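Local coordinates for protein aminotransferase, class III (Deinococcus radiodurans, PDB 3I4J) that probably transfers amino groups between amino acids and keto acids with the help of pyridoxal phosphate, as a class-III aminotransferase, at residues C[122-130]-C[156-166]; C[172-183]-C[212-223]. The protein carries 1 engineered substitution. One frame throughout, in Å; residues are numbered along the deposited sequence.

Both contacts lie on the same side of the chain's centre, about 14 Å apart between centres, and they are joined in series along the chain. Contact 1 adds strand 162-163 as the last strand of the seven-stranded sheet, whereas contact 2 pairs the helices that pack on that sheet. Both are partly buried, but contact 1 has as many exposed as buried residues, and contact 2 is mostly covered. Their chemistry differs accordingly: backbone hydrogen bonds hold contact 1, while apolar packing edged by salt bridges holds contact 2. Arg127 of contact 1 ties them together, its NH1 probably hydrogen-bonding to the hydroxyls of Tyr213 and Tyr214; Ile125 packs against Leu179 and Leu183.

Contact 1: C[122-130]-C[156-166]; sequences FKVITRVPS and RPEAWPKLPKP
Strand 162-163 closes one edge of the seven-stranded mixed sheet by pairing in parallel with strand 123-127. The evidence is a ladder of four nearly straight backbone bonds, from Val124 N to Ala159 O (2.8 Å), Thr126 N to Pro161 O, Leu163 N to Thr126 O (2.8 Å) and Val128 N to Leu163 O. Thr126 OG1 accepts from Lys162 NZ at 2.7 Å, the lysine folding back by a bend at chi2 (-69°), and donates to a water that in turn donates to Val124 O and Pro161 O. Val124 CB lies over a face of the Trp160 indole, 4.0 Å from the centroid of its six-membered ring. On the side facing helix 178-186, Ile125 CG1 meets Pro161 CG at 3.6 Å. Before the strand, Arg156 makes a cation-pi contact over one Phe122 face, its CZ 4.5 Å from the ring centroid and the two planes 60° apart, while Ala159 CB abuts the ring edge. With a serine in place of Phe122, the Arg156 guanidinium would probably lose its aromatic platform and Ala159 CB an apolar neighbour. Such parallel edge pairing belongs to the large-domain sheet of fold-type I pyridoxal-phosphate enzymes.

Contact 2: C[172-183]-C[212-223]; sequences GAEDAEGLRALL and GYYERVRDICDE
Ala176 CB, Leu179 and Leu183 form the apolar side of helices 172-176 and 178-183 that meets helix 213-223. Helix 172-176 runs at 40° to its partner with the axes 7.5 Å apart, and the next helix at 28° but 9.9 Å away. The close approach matches the small residues: Gly172 sits against Tyr213, where a modelled CB would clash with Tyr213 N. Tyr213 CA makes a CA-H...O contact with Gly172 O at 3.4 Å.

Among apolar contacts, Ala176 CB lies over one face of the Tyr213 ring, 4.2 Å from its centroid, and also touches Arg216 CB and Val217 CG2. Leu179 reaches Val217 CG1 with CD2 and Ile220 CG2 with CG; Leu183 CD1 meets the same Ile220 methyl, CG2, at 3.7 Å. CG2 lies anti to the backbone N of Ile220, which turns this methyl to the leucines, touching both.

Charged groups rim this core. Arg180 NE donates to the syn lone pair of Glu177 OE2 at 2.8 Å, nearly in the guanidinium plane, and Arg180 NH1 forms a salt bridge with Glu223 OE2 through a fairly straight bond of 3.1 Å. Glu177 OE1 also takes a weak bond from Arg216 NH1, at 3.0 Å. Bends at chi2 and chi3 curl Arg216 back, and Ala173 CB covers one face of its guanidinium. The carboxylate between two arginines probably eases their mutual repulsion.

On the sheet side, Leu179 and Val217 touch Phe194 of strand 191-196: neighbouring helices covering one face of the mixed sheet, beside its parallel strands, as in the three-layer large domain of fold-type I aminotransferases.

Contact 1: C[122-130]-C[156-166]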
# COMPACT_ATOMS: atom_id res chain seq x y z
N PHE C 122 -1.68 26.96 4.55
CA PHE C 122 -0.97 25.70 4.76
C PHE C 122 -1.52 24.81 5.88
O PHE C 122 -1.24 23.62 5.92
CB PHE C 122 0.51 26.00 5.04
CG PHE C 122 0.76 26.60 6.40
CD1 PHE C 122 1.16 25.80 7.47
CD2 PHE C 122 0.61 27.96 6.61
CE1 PHE C 122 1.40 26.35 8.72
CE2 PHE C 122 0.85 28.53 7.86
CZ PHE C 122 1.24 27.72 8.92
N LYS C 123 -2.30 25.39 6.78
CA LYS C 123 -2.84 24.63 7.90
C LYS C 123 -3.93 23.64 7.53
O LYS C 123 -4.78 23.91 6.68
CB LYS C 123 -3.36 25.58 8.98
CG LYS C 123 -2.30 26.53 9.52
CD LYS C 123 -2.90 27.57 10.45
CE LYS C 123 -1.83 28.54 10.94
NZ LYS C 123 -2.40 29.64 11.80
N VAL C 124 -3.90 22.48 8.18
CA VAL C 124 -4.91 21.46 7.95
C VAL C 124 -5.58 21.20 9.29
O VAL C 124 -5.00 20.61 10.19
CB VAL C 124 -4.31 20.13 7.44
CG1 VAL C 124 -5.43 19.11 7.25
CG2 VAL C 124 -3.58 20.36 6.12
N ILE C 125 -6.81 21.68 9.43
CA ILE C 125 -7.54 21.49 10.66
C ILE C 125 -8.10 20.08 10.72
O ILE C 125 -8.66 19.59 9.74
CB ILE C 125 -8.74 22.46 10.76
CG1 ILE C 125 -8.23 23.91 10.76
CG2 ILE C 125 -9.55 22.17 12.03
CD1 ILE C 125 -9.33 24.95 10.66
N THR C 126 -7.90 19.42 11.86
CA THR C 126 -8.45 18.09 12.08
C THR C 126 -9.20 18.18 13.40
O THR C 126 -9.07 19.15 14.14
CB THR C 126 -7.37 16.98 12.11
OG1 THR C 126 -6.37 17.29 13.10
CG2 THR C 126 -6.71 16.85 10.73
N ARG C 127 -9.99 17.16 13.71
CA ARG C 127 -10.82 17.20 14.90
C ARG C 127 -10.53 16.11 15.93
O ARG C 127 -10.30 14.96 15.58
CB ARG C 127 -12.28 17.10 14.45
CG ARG C 127 -13.34 17.31 15.51
CD ARG C 127 -14.72 17.11 14.87
NE ARG C 127 -14.84 15.75 14.34
CZ ARG C 127 -15.76 15.35 13.47
NH1 ARG C 127 -16.67 16.20 13.02
NH2 ARG C 127 -15.76 14.09 13.04
N VAL C 128 -10.54 16.50 17.20
CA VAL C 128 -10.31 15.56 18.29
C VAL C 128 -11.43 14.51 18.19
O VAL C 128 -12.59 14.86 17.94
CB VAL C 128 -10.40 16.27 19.67
CG1 VAL C 128 -10.26 15.26 20.80
CG2 VAL C 128 -9.32 17.34 19.77
N PRO C 129 -11.11 13.23 18.38
CA PRO C 129 -9.80 12.64 18.67
C PRO C 129 -9.21 11.94 17.44
O PRO C 129 -8.37 11.05 17.57
CB PRO C 129 -10.12 11.65 19.77
CG PRO C 129 -11.40 11.04 19.23
CD PRO C 129 -12.17 12.23 18.64
N SER C 130 -9.67 12.34 16.26
CA SER C 130 -9.21 11.75 15.01
C SER C 130 -7.81 12.24 14.63
O SER C 130 -6.86 12.11 15.40
CB SER C 130 -10.19 12.08 13.88
OG SER C 130 -11.52 11.75 14.23
N ARG C 156 5.46 21.77 10.05
CA ARG C 156 5.40 22.58 11.26
C ARG C 156 4.24 22.20 12.17
O ARG C 156 3.14 21.93 11.70
CB ARG C 156 5.29 24.06 10.91
CG ARG C 156 6.47 24.62 10.13
CD ARG C 156 6.60 26.12 10.34
NE ARG C 156 5.49 26.86 9.76
CZ ARG C 156 5.43 27.24 8.48
NH1 ARG C 156 6.42 26.94 7.65
NH2 ARG C 156 4.38 27.93 8.04
N PRO C 157 4.48 22.16 13.49
CA PRO C 157 3.44 21.81 14.46
C PRO C 157 2.23 22.73 14.29
O PRO C 157 1.08 22.30 14.46
CB PRO C 157 4.14 22.02 15.80
CG PRO C 157 5.56 21.70 15.48
CD PRO C 157 5.76 22.42 14.17
N GLU C 158 2.50 23.99 13.96
CA GLU C 158 1.45 24.99 13.78
C GLU C 158 0.54 24.70 12.60
O GLU C 158 -0.51 25.32 12.45
CB GLU C 158 2.07 26.38 13.62
CG GLU C 158 2.92 26.83 14.79
CD GLU C 158 4.39 26.53 14.61
OE1 GLU C 158 4.73 25.38 14.26
OE2 GLU C 158 5.21 27.44 14.82
N ALA C 159 0.94 23.75 11.76
CA ALA C 159 0.16 23.41 10.58
C ALA C 159 -1.01 22.49 10.90
O ALA C 159 -1.87 22.24 10.05
CB ALA C 159 1.05 22.74 9.52
N TRP C 160 -1.07 22.01 12.14
CA TRP C 160 -2.13 21.09 12.51
C TRP C 160 -2.99 21.47 13.70
O TRP C 160 -2.95 20.82 14.75
CB TRP C 160 -1.53 19.69 12.71
CG TRP C 160 -0.77 19.22 11.51
CD1 TRP C 160 0.53 19.48 11.19
CD2 TRP C 160 -1.31 18.49 10.39
NE1 TRP C 160 0.84 18.98 9.95
CE2 TRP C 160 -0.27 18.36 9.44
CE3 TRP C 160 -2.56 17.94 10.10
CZ2 TRP C 160 -0.46 17.71 8.21
CZ3 TRP C 160 -2.75 17.28 8.89
CH2 TRP C 160 -1.70 17.18 7.96
N PRO C 161 -3.79 22.54 13.56
CA PRO C 161 -4.66 22.99 14.65
C PRO C 161 -5.77 21.96 14.86
O PRO C 161 -6.15 21.25 13.93
CB PRO C 161 -5.19 24.33 14.14
CG PRO C 161 -5.19 24.16 12.66
CD PRO C 161 -3.89 23.44 12.40
N LYS C 162 -6.29 21.89 16.08
CA LYS C 162 -7.33 20.92 16.41
C LYS C 162 -8.68 21.53 16.75
O LYS C 162 -8.76 22.50 17.50
CB LYS C 162 -6.86 20.06 17.58
CG LYS C 162 -5.68 19.14 17.24
CD LYS C 162 -6.12 18.05 16.29
CE LYS C 162 -5.02 17.01 16.07
NZ LYS C 162 -5.51 15.85 15.25
N LEU C 163 -9.73 20.94 16.19
CA LEU C 163 -11.10 21.37 16.44
C LEU C 163 -11.61 20.45 17.56
O LEU C 163 -11.26 19.27 17.61
CB LEU C 163 -11.96 21.17 15.19
CG LEU C 163 -13.43 21.61 15.30
CD1 LEU C 163 -13.48 23.14 15.34
CD2 LEU C 163 -14.23 21.10 14.10
N PRO C 164 -12.45 20.98 18.46
CA PRO C 164 -12.98 20.16 19.56
C PRO C 164 -13.82 18.98 19.07
O PRO C 164 -14.40 19.01 17.99
CB PRO C 164 -13.82 21.16 20.36
CG PRO C 164 -13.12 22.46 20.12
CD PRO C 164 -12.81 22.40 18.65
N LYS C 165 -13.88 17.95 19.90
CA LYS C 165 -14.66 16.76 19.59
C LYS C 165 -16.11 17.19 19.39
O LYS C 165 -16.59 18.11 20.06
CB LYS C 165 -14.56 15.76 20.74
CG LYS C 165 -15.36 14.49 20.57
CD LYS C 165 -15.21 13.56 21.78
CE LYS C 165 -13.77 13.09 21.95
NZ LYS C 165 -13.66 12.02 22.98
N PRO C 166 -16.83 16.54 18.46
CA PRO C 166 -18.23 16.93 18.26
C PRO C 166 -19.08 16.55 19.47
O PRO C 166 -18.75 15.61 20.21
CB PRO C 166 -18.62 16.15 17.00
CG PRO C 166 -17.74 14.93 17.06
CD PRO C 166 -16.42 15.49 17.51
O HOH W 1 -4.81 19.25 12.54

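Contact 2: C[172-183]-C[212-223]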
# COMPACT_ATOMS: atom_id res chain seq x y z
N GLY C 172 -26.56 20.64 16.20
CA GLY C 172 -25.51 20.46 15.20
C GLY C 172 -24.87 21.70 14.60
O GLY C 172 -23.64 21.81 14.55
N ALA C 173 -25.69 22.64 14.13
CA ALA C 173 -25.16 23.85 13.54
C ALA C 173 -24.37 24.66 14.57
O ALA C 173 -23.30 25.18 14.28
CB ALA C 173 -26.30 24.69 12.97
N GLU C 174 -24.92 24.76 15.77
CA GLU C 174 -24.28 25.49 16.85
C GLU C 174 -22.93 24.86 17.19
O GLU C 174 -21.94 25.55 17.43
CB GLU C 174 -25.20 25.47 18.08
CG GLU C 174 -24.67 26.21 19.29
CD GLU C 174 -25.55 25.97 20.52
OE1 GLU C 174 -26.78 26.15 20.41
OE2 GLU C 174 -25.00 25.59 21.58
N ASP C 175 -22.90 23.53 17.20
CA ASP C 175 -21.68 22.78 17.52
C ASP C 175 -20.64 23.01 16.42
O ASP C 175 -19.45 23.19 16.70
CB ASP C 175 -22.03 21.29 17.64
CG ASP C 175 -20.92 20.47 18.29
OD1 ASP C 175 -20.30 20.95 19.26
OD2 ASP C 175 -20.69 19.32 17.85
N ALA C 176 -21.10 23.03 15.17
CA ALA C 176 -20.21 23.24 14.03
C ALA C 176 -19.59 24.63 14.01
O ALA C 176 -18.51 24.84 13.45
CB ALA C 176 -20.98 22.98 12.73
N GLU C 177 -20.27 25.60 14.62
CA GLU C 177 -19.75 26.97 14.66
C GLU C 177 -18.38 27.02 15.33
O GLU C 177 -17.67 28.02 15.22
CB GLU C 177 -20.75 27.89 15.38
CG GLU C 177 -21.86 28.37 14.46
CD GLU C 177 -21.36 29.35 13.41
OE1 GLU C 177 -21.90 29.35 12.29
OE2 GLU C 177 -20.42 30.12 13.71
N GLY C 178 -18.02 25.95 16.02
CA GLY C 178 -16.71 25.92 16.65
C GLY C 178 -15.64 26.04 15.58
O GLY C 178 -14.53 26.50 15.86
N LEU C 179 -15.96 25.63 14.36
CA LEU C 179 -15.01 25.70 13.25
C LEU C 179 -14.74 27.15 12.88
O LEU C 179 -13.61 27.52 12.57
CB LEU C 179 -15.53 24.92 12.03
CG LEU C 179 -14.64 24.95 10.78
CD1 LEU C 179 -13.24 24.44 11.12
CD2 LEU C 179 -15.27 24.09 9.69
N ARG C 180 -15.79 27.98 12.90
CA ARG C 180 -15.60 29.39 12.57
C ARG C 180 -14.70 30.01 13.64
O ARG C 180 -13.78 30.77 13.32
CB ARG C 180 -16.93 30.14 12.54
CG ARG C 180 -16.78 31.58 12.04
CD ARG C 180 -18.02 32.42 12.31
NE ARG C 180 -19.23 31.79 11.77
CZ ARG C 180 -19.65 31.92 10.51
NH1 ARG C 180 -18.97 32.65 9.64
NH2 ARG C 180 -20.75 31.30 10.13
N ALA C 181 -14.95 29.67 14.90
CA ALA C 181 -14.17 30.19 16.02
C ALA C 181 -12.69 29.84 15.87
O ALA C 181 -11.82 30.68 16.11
CB ALA C 181 -14.71 29.65 17.34
N LEU C 182 -12.40 28.60 15.49
CA LEU C 182 -11.02 28.17 15.31
C LEU C 182 -10.38 28.91 14.14
O LEU C 182 -9.23 29.35 14.21
CB LEU C 182 -10.96 26.66 15.07
CG LEU C 182 -9.56 26.10 14.79
CD1 LEU C 182 -8.61 26.51 15.90
CD2 LEU C 182 -9.62 24.57 14.67
N LEU C 183 -11.13 29.05 13.06
CA LEU C 183 -10.62 29.74 11.88
C LEU C 183 -10.27 31.18 12.23
O LEU C 183 -9.23 31.70 11.81
CB LEU C 183 -11.67 29.71 10.77
CG LEU C 183 -11.72 28.40 9.98
CD1 LEU C 183 -12.98 28.35 9.13
CD2 LEU C 183 -10.48 28.29 9.10
N GLY C 212 -27.49 18.78 11.18
CA GLY C 212 -27.13 20.18 10.96
C GLY C 212 -25.65 20.50 11.04
O GLY C 212 -25.22 21.56 10.58
N TYR C 213 -24.86 19.59 11.61
CA TYR C 213 -23.43 19.82 11.77
C TYR C 213 -22.65 19.99 10.47
O TYR C 213 -22.02 21.03 10.25
CB TYR C 213 -22.82 18.66 12.57
CG TYR C 213 -21.36 18.83 12.93
CD1 TYR C 213 -20.98 19.38 14.16
CD2 TYR C 213 -20.35 18.38 12.07
CE1 TYR C 213 -19.63 19.45 14.53
CE2 TYR C 213 -19.01 18.46 12.43
CZ TYR C 213 -18.66 18.99 13.66
OH TYR C 213 -17.34 19.00 14.05
N TYR C 214 -22.68 18.99 9.60
CA TYR C 214 -21.92 19.10 8.36
C TYR C 214 -22.47 20.11 7.36
O TYR C 214 -21.72 20.61 6.52
CB TYR C 214 -21.75 17.72 7.73
CG TYR C 214 -20.82 16.87 8.56
CD1 TYR C 214 -19.49 17.24 8.75
CD2 TYR C 214 -21.29 15.74 9.22
CE1 TYR C 214 -18.65 16.50 9.60
CE2 TYR C 214 -20.47 14.99 10.07
CZ TYR C 214 -19.16 15.38 10.26
OH TYR C 214 -18.36 14.65 11.12
N GLU C 215 -23.76 20.41 7.45
CA GLU C 215 -24.34 21.41 6.57
C GLU C 215 -23.65 22.74 6.91
O GLU C 215 -23.25 23.49 6.02
CB GLU C 215 -25.85 21.54 6.80
CG GLU C 215 -26.67 20.34 6.32
CD GLU C 215 -26.80 19.23 7.35
OE1 GLU C 215 -26.05 19.23 8.35
OE2 GLU C 215 -27.65 18.35 7.15
N ARG C 216 -23.50 23.00 8.21
CA ARG C 216 -22.85 24.23 8.67
C ARG C 216 -21.35 24.19 8.37
O ARG C 216 -20.78 25.20 7.98
CB ARG C 216 -23.11 24.43 10.17
CG ARG C 216 -22.46 25.69 10.77
CD ARG C 216 -22.86 26.97 10.03
NE ARG C 216 -24.30 27.13 9.97
CZ ARG C 216 -25.06 27.53 10.99
NH1 ARG C 216 -24.51 27.82 12.17
NH2 ARG C 216 -26.38 27.61 10.85
N VAL C 217 -20.72 23.03 8.55
CA VAL C 217 -19.29 22.91 8.25
C VAL C 217 -19.05 23.23 6.77
O VAL C 217 -18.12 23.97 6.43
CB VAL C 217 -18.77 21.48 8.54
CG1 VAL C 217 -17.39 21.28 7.91
CG2 VAL C 217 -18.68 21.26 10.04
N ARG C 218 -19.87 22.66 5.89
CA ARG C 218 -19.75 22.89 4.45
C ARG C 218 -19.80 24.39 4.14
O ARG C 218 -18.97 24.91 3.39
CB ARG C 218 -20.87 22.16 3.71
CG ARG C 218 -20.97 22.46 2.21
CD ARG C 218 -19.83 21.84 1.42
NE ARG C 218 -18.64 22.68 1.39
CZ ARG C 218 -17.49 22.33 0.81
NH1 ARG C 218 -17.39 21.15 0.21
NH2 ARG C 218 -16.46 23.16 0.81
N ASP C 219 -20.77 25.07 4.74
CA ASP C 219 -20.95 26.50 4.53
C ASP C 219 -19.78 27.32 5.08
O ASP C 219 -19.29 28.23 4.42
CB ASP C 219 -22.26 26.97 5.16
CG ASP C 219 -23.48 26.45 4.43
OD1 ASP C 219 -23.34 26.02 3.26
OD2 ASP C 219 -24.59 26.48 5.01
N ILE C 220 -19.33 26.99 6.29
CA ILE C 220 -18.20 27.71 6.87
C ILE C 220 -16.96 27.54 5.99
O ILE C 220 -16.20 28.49 5.79
CB ILE C 220 -17.90 27.19 8.30
CG1 ILE C 220 -19.03 27.57 9.25
CG2 ILE C 220 -16.58 27.76 8.81
CD1 ILE C 220 -19.23 29.06 9.37
N CYS C 221 -16.77 26.33 5.46
CA CYS C 221 -15.62 26.07 4.60
C CYS C 221 -15.72 26.89 3.31
O CYS C 221 -14.72 27.44 2.84
CB CYS C 221 -15.52 24.57 4.27
SG CYS C 221 -14.91 23.55 5.66
N ASP C 222 -16.92 26.99 2.75
CA ASP C 222 -17.10 27.77 1.54
C ASP C 222 -16.80 29.25 1.78
O ASP C 222 -16.16 29.91 0.96
CB ASP C 222 -18.53 27.62 1.00
CG ASP C 222 -18.79 26.25 0.40
OD1 ASP C 222 -17.81 25.56 0.05
OD2 ASP C 222 -19.97 25.87 0.26
N GLU C 223 -17.26 29.78 2.91
CA GLU C 223 -17.03 31.18 3.24
C GLU C 223 -15.55 31.46 3.44
O GLU C 223 -15.04 32.49 2.98
CB GLU C 223 -17.77 31.57 4.52
CG GLU C 223 -19.27 31.64 4.37
CD GLU C 223 -19.97 32.13 5.63
OE1 GLU C 223 -21.22 32.12 5.65
OE2 GLU C 223 -19.29 32.53 6.59